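PDB 4DBE: orotidine 5'-phosphate decarboxylase, which probably catalyses the decarboxylation of orotidine 5'-monophosphate to UMP, the last step of de novo UMP biosynthesis. Local coordinates for residues 6-11 / 24-29; 110-115 / 129-134; 162-167 / 183-188. All blocks are in the same frame, centred on the assembly; numbering follows the deposited sequence.

All three contacts belong to one closed parallel barrel of eight strands, and each has a segment touching the bound 6-hydroxyuridine-5'-phosphate. Interactions 1 and 3 are neighbours, their centres 9 Å apart, because strands 6-10 and 183-186 close the barrel side by side: Ala9 N lies 2.8 Å from Ile186 O and Ile7 N lies 2.9 Å from Glu184 O. Interaction 2 lies across the chain's centre from interaction 1, with centres 22 Å apart, and approaches interaction 3 where Ser115 CB comes 4.0 Å from Pro164 O. The ligand unites them, its ribose meeting 6-11, its base 110-115 and its phosphate 183-188.

Interaction 1: 6-11 / 24-29; sequences VILAMD and NELYGI. With BMP (6-hydroxyuridine-5'-phosphate), chain C.
Ile7 places CG1 next to its own backbone N (chi1 -65°), whereas Tyr27 turns its ring trans to the amide nitrogen (chi1 170°); with these settings the two side chains lie side by side, pointing the same way. Ile7 CG1 meets the ring at its edge, in the ring plane, 3.8 Å from Tyr27 CD2. With an alanine in place of Ile7, the CD2 edge of Tyr27 would probably lose its aliphatic neighbour and a gap would open beside the ring edge and Gly28. The phenol hydroxyl has its own partner in Glu55.

The backbones pair in parallel, Ile7 opposite Gly28 and Leu8 opposite Ile29. Val6 O receives Tyr27 N at 2.7 Å, in the carbonyl plane, and a second, weak bond from Gly28 N at 3.3 Å. Leu8 N then donates to Gly28 O over 2.9 Å, with the donor tilted 29° from the carbonyl plane.

On the face carrying Leu8, Leu26 CD2 wedges in from the second segment, 3.7 Å from Val6 CG1 and 3.9 Å from Leu8 CB. Val6 and Leu26 also rest on Leu200 of helix 196-213, so this face is turned outward, toward the helices around the barrel.

These strands begin and end a beta-alpha-beta unit with helix 16-22 between them. Beyond the pairing, Asp11 OD2 accepts the ribose O3' hydroxyl at 2.7 Å. The chemistry is thus divided: apolar branches and backbone bonds hold the two segments together, while the carboxylate just past the first strand's C-terminal end binds the ligand's sugar.

Interaction 2: 110-115 / 129-134; sequences LVAVMS and NVIREI. With BMP (6-hydroxyuridine-5'-phosphate), chain C.
Leu110 and Ile131 slide past one another in opposite directions, joining a strand of the TIM barrel to the helix that covers it. Strand 107-113 and helix 124-134 are the first two elements of a beta-alpha-beta unit completed by strand 138-141. Their short segments run nearly antiparallel, 151° between N-to-C directions, with axes 9.9 Å apart at closest approach. That spacing is bridged wholly by apolar side chains.

Leu110 points its CB at the helix and does most of the touching through one methyl. CD1 lies 3.9 Å from Ile131 CG1 and 4.0 Å from Ile134 CB, and so sits between residues three positions apart on the helix, while Val130 CG1 makes a looser approach at 4.4 Å. Ile131 departs from its backbone across the contact rather than straight at it, but its chain is extended at the second torsion (chi2 167°), which carries CD1 inward to 3.9 Å from Ala112 CB. The two residues of the strand are therefore met by different atoms of the same isoleucine. Val130 and Ile134 also touch Leu94 of the neighbouring helix 90-103.

Past the strand's C-terminal end the chain reaches the ligand's base. Ser115 OG is hydrogen-bonded to Gln169 OE1 as well as to the nucleotide, whose imide edge Ser115 reads with two groups: its backbone N donates to O4 at 2.8 Å, and its OG accepts from the base N3, also at 2.8 Å.

Interaction 3: 162-167 / 183-188; sequences VSPGMG and YEIIGR. With BMP (6-hydroxyuridine-5'-phosphate), chain C.
Val162 pairs with Tyr183 and Ser163 with Glu184 in parallel register; over 162-166 and 183-186 the end-to-end directions lie 39° apart, and the spacing widens at Met166. Ser163 carries both backbone bonds: its N donates to Tyr183 O at 2.9 Å, and its O receives Ile185 N at 2.8 Å, the donor standing 55° out of the carbonyl plane instead of on a lone pair.

Ile185 is central among the side chains. Its CD1 crosses Val162 at an angle, 3.8 Å from CG2, while its CB lies alongside Pro164, 3.7 Å from that residue's CB. The two stand side by side and both face the nucleotide, Pro164 CG 3.5 Å from C6 of the base and Ile185 CG2 near the ribose O4'. Beyond the paired part, Met166, modelled in two conformers, crosses Glu184 at about a right angle in the one described, its CG and CE near OE1. The glutamate's carboxylate is held by the backbone N of Gly174 and of Val177.

The phosphate lies past the ends of both strands. Gly187 N donates to OP3 at 2.7 Å; a CB on this residue would collide with OP2. Arg188 N donates to OP2 at 2.6 Å. A bend in the Arg188 chain (chi3 -73°) folds the guanidinium back with the phosphorus at its edge, in plane, so that NE also bonds OP2, at 2.7 Å, and NH2 bonds OP1. A water accepting from Gly165 N lies between Ile185 O and OP3.

Backbone amides after the eighth strand, with Gly187 at the N-cap of a short helix, together with the Arg188 guanidinium and a water-mediated link from the loop after the seventh, form the phosphate site at the C-terminal ends of strands 7 and 8, as in many phosphate-binding TIM barrels.

Interaction 1: 6-11 / 24-29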
loop_
_atom_site.group_PDB
_atom_site.type_symbol
_atom_site.label_atom_id
_atom_site.label_comp_id
_atom_site.label_asym_id
_atom_site.label_seq_id
_atom_site.Cartn_x
_atom_site.Cartn_y
_atom_site.Cartn_z
ATOM N N VAL A 6 17.266 -16.358 4.567
ATOM C CA VAL A 6 16.242 -15.627 5.302
ATOM C C VAL A 6 16.280 -14.119 5.049
ATOM O O VAL A 6 17.344 -13.500 5.050
ATOM C CB VAL A 6 16.327 -15.886 6.810
ATOM C CG1 VAL A 6 15.278 -15.064 7.542
ATOM C CG2 VAL A 6 16.139 -17.364 7.092
ATOM N N ILE A 7 15.101 -13.556 4.809
ATOM C CA ILE A 7 14.904 -12.120 4.805
ATOM C C ILE A 7 14.071 -11.818 6.047
ATOM O O ILE A 7 12.942 -12.292 6.174
ATOM C CB ILE A 7 14.179 -11.636 3.519
ATOM C CG1 ILE A 7 15.054 -11.892 2.286
ATOM C CG2 ILE A 7 13.827 -10.123 3.615
ATOM C CD1 ILE A 7 14.403 -11.512 0.945
ATOM N N LEU A 8 14.652 -11.070 6.975
ATOM C CA LEU A 8 13.943 -10.665 8.189
ATOM C C LEU A 8 12.871 -9.649 7.842
ATOM O O LEU A 8 13.171 -8.610 7.242
ATOM C CB LEU A 8 14.926 -10.055 9.182
ATOM C CG LEU A 8 14.300 -9.380 10.414
ATOM C CD1 LEU A 8 13.669 -10.439 11.287
ATOM C CD2 LEU A 8 15.358 -8.595 11.183
ATOM N N ALA A 9 11.622 -9.949 8.190
ATOM C CA ALA A 9 10.560 -8.973 8.008
ATOM C C ALA A 9 10.524 -8.099 9.260
ATOM O O ALA A 9 9.885 -8.445 10.258
ATOM C CB ALA A 9 9.211 -9.639 7.764
ATOM N N MET A 10 11.260 -6.994 9.209
ATOM C CA MET A 10 11.316 -6.088 10.340
ATOM C C MET A 10 10.082 -5.194 10.341
ATOM O O MET A 10 10.100 -4.067 9.838
ATOM C CB MET A 10 12.607 -5.260 10.320
ATOM C CG MET A 10 12.912 -4.565 11.645
ATOM S SD MET A 10 14.555 -3.831 11.598
ATOM C CE MET A 10 15.455 -5.169 10.825
ATOM N N ASP A 11 9.005 -5.722 10.912
ATOM C CA ASP A 11 7.747 -4.994 11.036
ATOM C C ASP A 11 7.602 -4.402 12.429
ATOM O O ASP A 11 6.607 -3.756 12.739
ATOM C CB ASP A 11 6.587 -5.946 10.749
ATOM C CG ASP A 11 6.582 -6.416 9.315
ATOM O OD1 ASP A 11 6.854 -5.573 8.427
ATOM O OD2 ASP A 11 6.326 -7.624 9.063
ATOM N N ASN A 24 25.196 -11.227 9.482
ATOM C CA ASN A 24 25.942 -12.196 8.712
ATOM C C ASN A 24 25.201 -13.524 8.613
ATOM O O ASN A 24 25.708 -14.485 8.039
ATOM C CB ASN A 24 27.317 -12.394 9.362
ATOM C CG ASN A 24 27.228 -13.027 10.745
ATOM O OD1 ASN A 24 26.307 -12.758 11.513
ATOM N ND2 ASN A 24 28.192 -13.883 11.059
ATOM N N GLU A 25 23.991 -13.561 9.167
ATOM C CA GLU A 25 23.191 -14.779 9.201
ATOM C C GLU A 25 21.802 -14.561 8.600
ATOM O O GLU A 25 20.860 -15.294 8.904
ATOM C CB GLU A 25 23.088 -15.297 10.635
ATOM C CG GLU A 25 24.439 -15.630 11.227
ATOM C CD GLU A 25 24.382 -15.932 12.705
ATOM O OE1 GLU A 25 23.821 -16.982 13.083
ATOM O OE2 GLU A 25 24.910 -15.112 13.487
ATOM N N LEU A 26 21.703 -13.547 7.748
ATOM C CA LEU A 26 20.489 -13.208 7.015
ATOM C C LEU A 26 20.908 -12.912 5.592
ATOM O O LEU A 26 22.032 -12.455 5.368
ATOM C CB LEU A 26 19.873 -11.913 7.557
ATOM C CG LEU A 26 19.135 -11.873 8.886
ATOM C CD1 LEU A 26 18.865 -10.416 9.262
ATOM C CD2 LEU A 26 17.839 -12.673 8.812
ATOM N N TYR A 27 20.018 -13.154 4.632
ATOM C CA TYR A 27 20.240 -12.609 3.301
ATOM C C TYR A 27 19.921 -11.114 3.315
ATOM O O TYR A 27 20.707 -10.289 2.839
ATOM C CB TYR A 27 19.393 -13.309 2.232
ATOM C CG TYR A 27 19.473 -12.561 0.924
ATOM C CD1 TYR A 27 20.635 -12.584 0.167
ATOM C CD2 TYR A 27 18.404 -11.790 0.471
ATOM C CE1 TYR A 27 20.729 -11.877 -1.027
ATOM C CE2 TYR A 27 18.492 -11.080 -0.714
ATOM C CZ TYR A 27 19.657 -11.132 -1.459
ATOM O OH TYR A 27 19.747 -10.425 -2.637
ATOM N N GLY A 28 18.765 -10.756 3.863
ATOM C CA GLY A 28 18.366 -9.358 3.849
ATOM C C GLY A 28 17.381 -8.965 4.929
ATOM O O GLY A 28 16.997 -9.771 5.775
ATOM N N ILE A 29 16.969 -7.706 4.893
ATOM C CA ILE A 29 15.967 -7.195 5.819
ATOM C C ILE A 29 14.880 -6.538 4.997
ATOM O O ILE A 29 15.164 -5.731 4.099
ATOM C CB ILE A 29 16.590 -6.149 6.756
ATOM C CG1 ILE A 29 17.698 -6.808 7.578
ATOM C CG2 ILE A 29 15.516 -5.527 7.650
ATOM C CD1 ILE A 29 18.501 -5.833 8.437
HETATM P P BMP C . 5.133 -12.943 9.495
HETATM O OP1 BMP C . 3.947 -13.716 9.103
HETATM O OP2 BMP C . 5.213 -12.363 11.001
HETATM O OP3 BMP C . 6.400 -13.903 9.350
HETATM O "O5'" BMP C . 5.392 -11.749 8.463
HETATM C "C5'" BMP C . 5.259 -11.926 7.062
HETATM C "C4'" BMP C . 5.776 -10.712 6.313
HETATM O "O4'" BMP C . 5.579 -10.920 4.890
HETATM C "C3'" BMP C . 5.076 -9.396 6.655
HETATM O "O3'" BMP C . 5.986 -8.310 6.498
HETATM C "C2'" BMP C . 4.002 -9.311 5.574
HETATM O "O2'" BMP C . 3.559 -8.006 5.296
HETATM C "C1'" BMP C . 4.727 -9.922 4.371
HETATM N N1 BMP C . 3.833 -10.552 3.383
HETATM C C2 BMP C . 2.949 -11.512 3.731
HETATM O O2 BMP C . 2.843 -11.875 4.886
HETATM N N3 BMP C . 2.140 -12.073 2.809
HETATM C C4 BMP C . 2.209 -11.717 1.505
HETATM O O4 BMP C . 1.473 -12.247 0.679
HETATM C C5 BMP C . 3.138 -10.735 1.110
HETATM C C6 BMP C . 3.945 -10.174 2.070
HETATM O O1 BMP C . 4.851 -9.247 1.734
#

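Interaction 2: 110-115 / 129-134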
loop_
_atom_site.group_PDB
_atom_site.type_symbol
_atom_site.label_atom_id
_atom_site.label_comp_id
_atom_site.label_asym_id
_atom_site.label_seq_id
_atom_site.Cartn_x
_atom_site.Cartn_y
_atom_site.Cartn_z
ATOM N N LEU A 110 7.721 -7.408 -7.438
ATOM C CA LEU A 110 6.276 -7.311 -7.604
ATOM C C LEU A 110 5.557 -8.417 -6.844
ATOM O O LEU A 110 5.946 -9.582 -6.915
ATOM C CB LEU A 110 5.887 -7.339 -9.087
ATOM C CG LEU A 110 6.246 -6.108 -9.933
ATOM C CD1 LEU A 110 5.763 -6.262 -11.388
ATOM C CD2 LEU A 110 5.666 -4.835 -9.320
ATOM N N VAL A 111 4.513 -8.046 -6.114
ATOM C CA VAL A 111 3.676 -9.032 -5.444
ATOM C C VAL A 111 2.879 -9.825 -6.480
ATOM O O VAL A 111 2.018 -9.275 -7.165
ATOM C CB VAL A 111 2.702 -8.393 -4.453
ATOM C CG1 VAL A 111 1.774 -9.481 -3.849
ATOM C CG2 VAL A 111 3.473 -7.651 -3.365
ATOM N N ALA A 112 3.165 -11.119 -6.563
ATOM C CA ALA A 112 2.515 -12.018 -7.530
ATOM C C ALA A 112 1.360 -12.814 -6.925
ATOM O O ALA A 112 0.249 -12.813 -7.448
ATOM C CB ALA A 112 3.543 -12.971 -8.113
ATOM N N VAL A 113 1.630 -13.512 -5.826
ATOM C CA VAL A 113 0.604 -14.303 -5.159
ATOM C C VAL A 113 0.767 -14.084 -3.658
ATOM O O VAL A 113 1.852 -14.300 -3.121
ATOM C CB VAL A 113 0.777 -15.792 -5.454
ATOM C CG1 VAL A 113 -0.318 -16.618 -4.736
ATOM C CG2 VAL A 113 0.789 -16.044 -6.970
ATOM N N MET A 114 -0.289 -13.654 -2.978
ATOM C CA MET A 114 -0.153 -13.406 -1.545
ATOM C C MET A 114 -0.364 -14.659 -0.691
ATOM O O MET A 114 -0.794 -15.715 -1.193
ATOM C CB MET A 114 -1.032 -12.235 -1.094
ATOM C CG MET A 114 -0.519 -10.889 -1.608
ATOM S SD MET A 114 -1.433 -9.510 -0.914
ATOM C CE MET A 114 -0.849 -9.536 0.787
ATOM N N SER A 115 -0.042 -14.545 0.597
ATOM C CA SER A 115 -0.002 -15.724 1.469
ATOM C C SER A 115 -1.328 -16.060 2.142
ATOM O O SER A 115 -1.538 -17.194 2.571
ATOM C CB SER A 115 1.108 -15.577 2.522
ATOM O OG SER A 115 0.864 -14.450 3.354
ATOM N N ASN A 129 1.503 -11.126 -17.117
ATOM C CA ASN A 129 1.790 -10.195 -18.202
ATOM C C ASN A 129 2.325 -8.865 -17.661
ATOM O O ASN A 129 3.265 -8.286 -18.223
ATOM C CB ASN A 129 0.541 -9.960 -19.044
ATOM C CG ASN A 129 0.444 -10.909 -20.236
ATOM O OD1 ASN A 129 1.171 -11.907 -20.332
ATOM N ND2 ASN A 129 -0.463 -10.593 -21.154
ATOM N N VAL A 130 1.719 -8.383 -16.574
ATOM C CA VAL A 130 2.221 -7.180 -15.912
ATOM C C VAL A 130 3.685 -7.389 -15.552
ATOM O O VAL A 130 4.549 -6.561 -15.848
ATOM C CB VAL A 130 1.454 -6.863 -14.593
ATOM C CG1 VAL A 130 2.173 -5.753 -13.813
ATOM C CG2 VAL A 130 0.012 -6.471 -14.876
ATOM N N ILE A 131 3.956 -8.508 -14.895
ATOM C CA ILE A 131 5.299 -8.816 -14.431
ATOM C C ILE A 131 6.279 -8.905 -15.581
ATOM O O ILE A 131 7.366 -8.318 -15.547
ATOM C CB ILE A 131 5.320 -10.128 -13.600
ATOM C CG1 ILE A 131 4.602 -9.923 -12.266
ATOM C CG2 ILE A 131 6.745 -10.589 -13.365
ATOM C CD1 ILE A 131 4.304 -11.225 -11.513
ATOM N N ARG A 132 5.887 -9.648 -16.613
ATOM C CA ARG A 132 6.726 -9.831 -17.781
ATOM C C ARG A 132 7.010 -8.483 -18.436
ATOM O O ARG A 132 8.133 -8.203 -18.855
ATOM C CB ARG A 132 6.031 -10.793 -18.756
ATOM C CG ARG A 132 6.933 -11.834 -19.339
ATOM C CD ARG A 132 6.112 -12.904 -20.049
ATOM N NE ARG A 132 6.168 -14.172 -19.337
ATOM C CZ ARG A 132 5.107 -14.923 -19.057
ATOM N NH1 ARG A 132 3.888 -14.527 -19.422
ATOM N NH2 ARG A 132 5.267 -16.072 -18.413
ATOM N N GLU A 133 5.986 -7.643 -18.503
ATOM C CA GLU A 133 6.112 -6.303 -19.076
ATOM C C GLU A 133 7.029 -5.380 -18.263
ATOM O O GLU A 133 7.912 -4.718 -18.808
ATOM C CB GLU A 133 4.713 -5.699 -19.213
ATOM C CG GLU A 133 4.621 -4.379 -19.937
ATOM C CD GLU A 133 3.176 -4.030 -20.254
ATOM O OE1 GLU A 133 2.893 -2.846 -20.549
ATOM O OE2 GLU A 133 2.325 -4.952 -20.202
ATOM N N ILE A 134 6.820 -5.339 -16.952
ATOM C CA ILE A 134 7.614 -4.471 -16.089
ATOM C C ILE A 134 9.045 -4.974 -15.951
ATOM O O ILE A 134 9.983 -4.190 -15.889
ATOM C CB ILE A 134 6.979 -4.359 -14.693
ATOM C CG1 ILE A 134 5.662 -3.580 -14.776
ATOM C CG2 ILE A 134 7.935 -3.698 -13.730
ATOM C CD1 ILE A 134 5.830 -2.152 -15.275
HETATM P P BMP C . 5.133 -12.943 9.495
HETATM O OP1 BMP C . 3.947 -13.716 9.103
HETATM O OP2 BMP C . 5.213 -12.363 11.001
HETATM O OP3 BMP C . 6.400 -13.903 9.350
HETATM O "O5'" BMP C . 5.392 -11.749 8.463
HETATM C "C5'" BMP C . 5.259 -11.926 7.062
HETATM C "C4'" BMP C . 5.776 -10.712 6.313
HETATM O "O4'" BMP C . 5.579 -10.920 4.890
HETATM C "C3'" BMP C . 5.076 -9.396 6.655
HETATM O "O3'" BMP C . 5.986 -8.310 6.498
HETATM C "C2'" BMP C . 4.002 -9.311 5.574
HETATM O "O2'" BMP C . 3.559 -8.006 5.296
HETATM C "C1'" BMP C . 4.727 -9.922 4.371
HETATM N N1 BMP C . 3.833 -10.552 3.383
HETATM C C2 BMP C . 2.949 -11.512 3.731
HETATM O O2 BMP C . 2.843 -11.875 4.886
HETATM N N3 BMP C . 2.140 -12.073 2.809
HETATM C C4 BMP C . 2.209 -11.717 1.505
HETATM O O4 BMP C . 1.473 -12.247 0.679
HETATM C C5 BMP C . 3.138 -10.735 1.110
HETATM C C6 BMP C . 3.945 -10.174 2.070
HETATM O O1 BMP C . 4.851 -9.247 1.734
#

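Interaction 3: 162-167 / 183-188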
loop_
_atom_site.group_PDB
_atom_site.type_symbol
_atom_site.label_atom_id
_atom_site.label_comp_id
_atom_site.label_asym_id
_atom_site.label_seq_id
_atom_site.Cartn_x
_atom_site.Cartn_y
_atom_site.Cartn_z
ATOM N N VAL A 162 10.756 -14.286 -3.641
ATOM C CA VAL A 162 10.782 -14.199 -2.177
ATOM C C VAL A 162 9.435 -14.633 -1.633
ATOM O O VAL A 162 8.388 -14.305 -2.202
ATOM C CB VAL A 162 11.168 -12.775 -1.671
ATOM C CG1 VAL A 162 12.565 -12.429 -2.145
ATOM C CG2 VAL A 162 10.160 -11.728 -2.148
ATOM N N SER A 163 9.464 -15.401 -0.551
ATOM C CA SER A 163 8.254 -16.047 -0.074
ATOM C C SER A 163 8.018 -15.858 1.425
ATOM O O SER A 163 8.771 -16.383 2.253
ATOM C CB SER A 163 8.297 -17.539 -0.399
ATOM O OG SER A 163 8.428 -17.727 -1.800
ATOM N N PRO A 164 6.952 -15.131 1.764
ATOM C CA PRO A 164 6.544 -14.928 3.158
ATOM C C PRO A 164 5.430 -15.910 3.554
ATOM O O PRO A 164 4.918 -16.623 2.684
ATOM C CB PRO A 164 6.000 -13.501 3.132
ATOM C CG PRO A 164 5.359 -13.400 1.782
ATOM C CD PRO A 164 6.159 -14.300 0.837
ATOM N N GLY A 165 5.064 -15.939 4.837
ATOM C CA GLY A 165 4.014 -16.826 5.337
ATOM C C GLY A 165 4.605 -18.021 6.053
ATOM O O GLY A 165 3.922 -19.050 6.271
ATOM N N MET A 166 5.885 -17.909 6.405
ATOM C CA MET A 166 6.587 -18.982 7.108
ATOM C C MET A 166 6.541 -18.795 8.628
ATOM O O MET A 166 6.722 -17.684 9.154
ATOM C CB MET A 166 8.037 -19.102 6.634
ATOM C CG MET A 166 8.216 -19.025 5.109
ATOM S SD MET A 166 7.104 -20.074 4.135
ATOM C CE MET A 166 7.832 -21.704 4.352
ATOM N N GLY A 167 6.291 -19.893 9.326
ATOM C CA GLY A 167 6.136 -19.862 10.766
ATOM C C GLY A 167 4.735 -19.479 11.169
ATOM O O GLY A 167 3.822 -20.298 11.109
ATOM N N TYR A 183 14.429 -16.995 -1.455
ATOM C CA TYR A 183 14.502 -16.528 -0.072
ATOM C C TYR A 183 13.152 -16.634 0.605
ATOM O O TYR A 183 12.103 -16.506 -0.045
ATOM C CB TYR A 183 14.991 -15.072 -0.042
ATOM C CG TYR A 183 16.327 -14.909 -0.716
ATOM C CD1 TYR A 183 17.464 -15.499 -0.179
ATOM C CD2 TYR A 183 16.455 -14.194 -1.903
ATOM C CE1 TYR A 183 18.691 -15.373 -0.795
ATOM C CE2 TYR A 183 17.688 -14.056 -2.518
ATOM C CZ TYR A 183 18.798 -14.652 -1.958
ATOM O OH TYR A 183 20.027 -14.530 -2.561
ATOM N N GLU A 184 13.168 -16.882 1.910
ATOM C CA GLU A 184 11.930 -16.902 2.676
ATOM C C GLU A 184 11.893 -15.695 3.607
ATOM O O GLU A 184 12.876 -15.371 4.279
ATOM C CB GLU A 184 11.761 -18.212 3.456
ATOM C CG GLU A 184 11.537 -19.391 2.520
ATOM C CD GLU A 184 11.339 -20.718 3.220
ATOM O OE1 GLU A 184 11.288 -20.732 4.467
ATOM O OE2 GLU A 184 11.232 -21.748 2.499
ATOM N N ILE A 185 10.751 -15.018 3.599
ATOM C CA ILE A 185 10.553 -13.830 4.409
ATOM C C ILE A 185 9.934 -14.251 5.731
ATOM O O ILE A 185 8.893 -14.912 5.746
ATOM C CB ILE A 185 9.591 -12.873 3.716
ATOM C CG1 ILE A 185 10.220 -12.337 2.430
ATOM C CG2 ILE A 185 9.238 -11.712 4.651
ATOM C CD1 ILE A 185 9.214 -11.675 1.481
ATOM N N ILE A 186 10.556 -13.862 6.841
ATOM C CA ILE A 186 10.080 -14.328 8.145
ATOM C C ILE A 186 10.038 -13.172 9.139
ATOM O O ILE A 186 11.055 -12.483 9.350
ATOM C CB ILE A 186 10.977 -15.453 8.689
ATOM C CG1 ILE A 186 11.078 -16.593 7.673
ATOM C CG2 ILE A 186 10.464 -15.966 10.032
ATOM C CD1 ILE A 186 12.198 -17.561 7.980
ATOM N N GLY A 187 8.869 -12.961 9.744
ATOM C CA GLY A 187 8.681 -11.835 10.660
ATOM C C GLY A 187 8.523 -12.277 12.110
ATOM O O GLY A 187 9.506 -12.484 12.834
ATOM N N ARG A 188 7.278 -12.439 12.529
ATOM C CA ARG A 188 6.961 -12.749 13.933
ATOM C C ARG A 188 7.714 -13.924 14.563
ATOM O O ARG A 188 8.037 -13.883 15.747
ATOM C CB ARG A 188 5.453 -12.953 14.091
ATOM C CG ARG A 188 4.658 -11.678 14.025
ATOM C CD ARG A 188 3.193 -11.969 13.798
ATOM N NE ARG A 188 2.927 -12.401 12.428
ATOM C CZ ARG A 188 1.717 -12.718 11.982
ATOM N NH1 ARG A 188 0.679 -12.685 12.806
ATOM N NH2 ARG A 188 1.541 -13.086 10.719
HETATM P P BMP C . 5.133 -12.943 9.495
HETATM O OP1 BMP C . 3.947 -13.716 9.103
HETATM O OP2 BMP C . 5.213 -12.363 11.001
HETATM O OP3 BMP C . 6.400 -13.903 9.350
HETATM O "O5'" BMP C . 5.392 -11.749 8.463
HETATM C "C5'" BMP C . 5.259 -11.926 7.062
HETATM C "C4'" BMP C . 5.776 -10.712 6.313
HETATM O "O4'" BMP C . 5.579 -10.920 4.890
HETATM C "C3'" BMP C . 5.076 -9.396 6.655
HETATM O "O3'" BMP C . 5.986 -8.310 6.498
HETATM C "C2'" BMP C . 4.002 -9.311 5.574
HETATM O "O2'" BMP C . 3.559 -8.006 5.296
HETATM C "C1'" BMP C . 4.727 -9.922 4.371
HETATM N N1 BMP C . 3.833 -10.552 3.383
HETATM C C2 BMP C . 2.949 -11.512 3.731
HETATM O O2 BMP C . 2.843 -11.875 4.886
HETATM N N3 BMP C . 2.140 -12.073 2.809
HETATM C C4 BMP C . 2.209 -11.717 1.505
HETATM O O4 BMP C . 1.473 -12.247 0.679
HETATM C C5 BMP C . 3.138 -10.735 1.110
HETATM C C6 BMP C . 3.945 -10.174 2.070
HETATM O O1 BMP C . 4.851 -9.247 1.734
HETATM O O HOH W 1 6.615 -15.030 6.964
#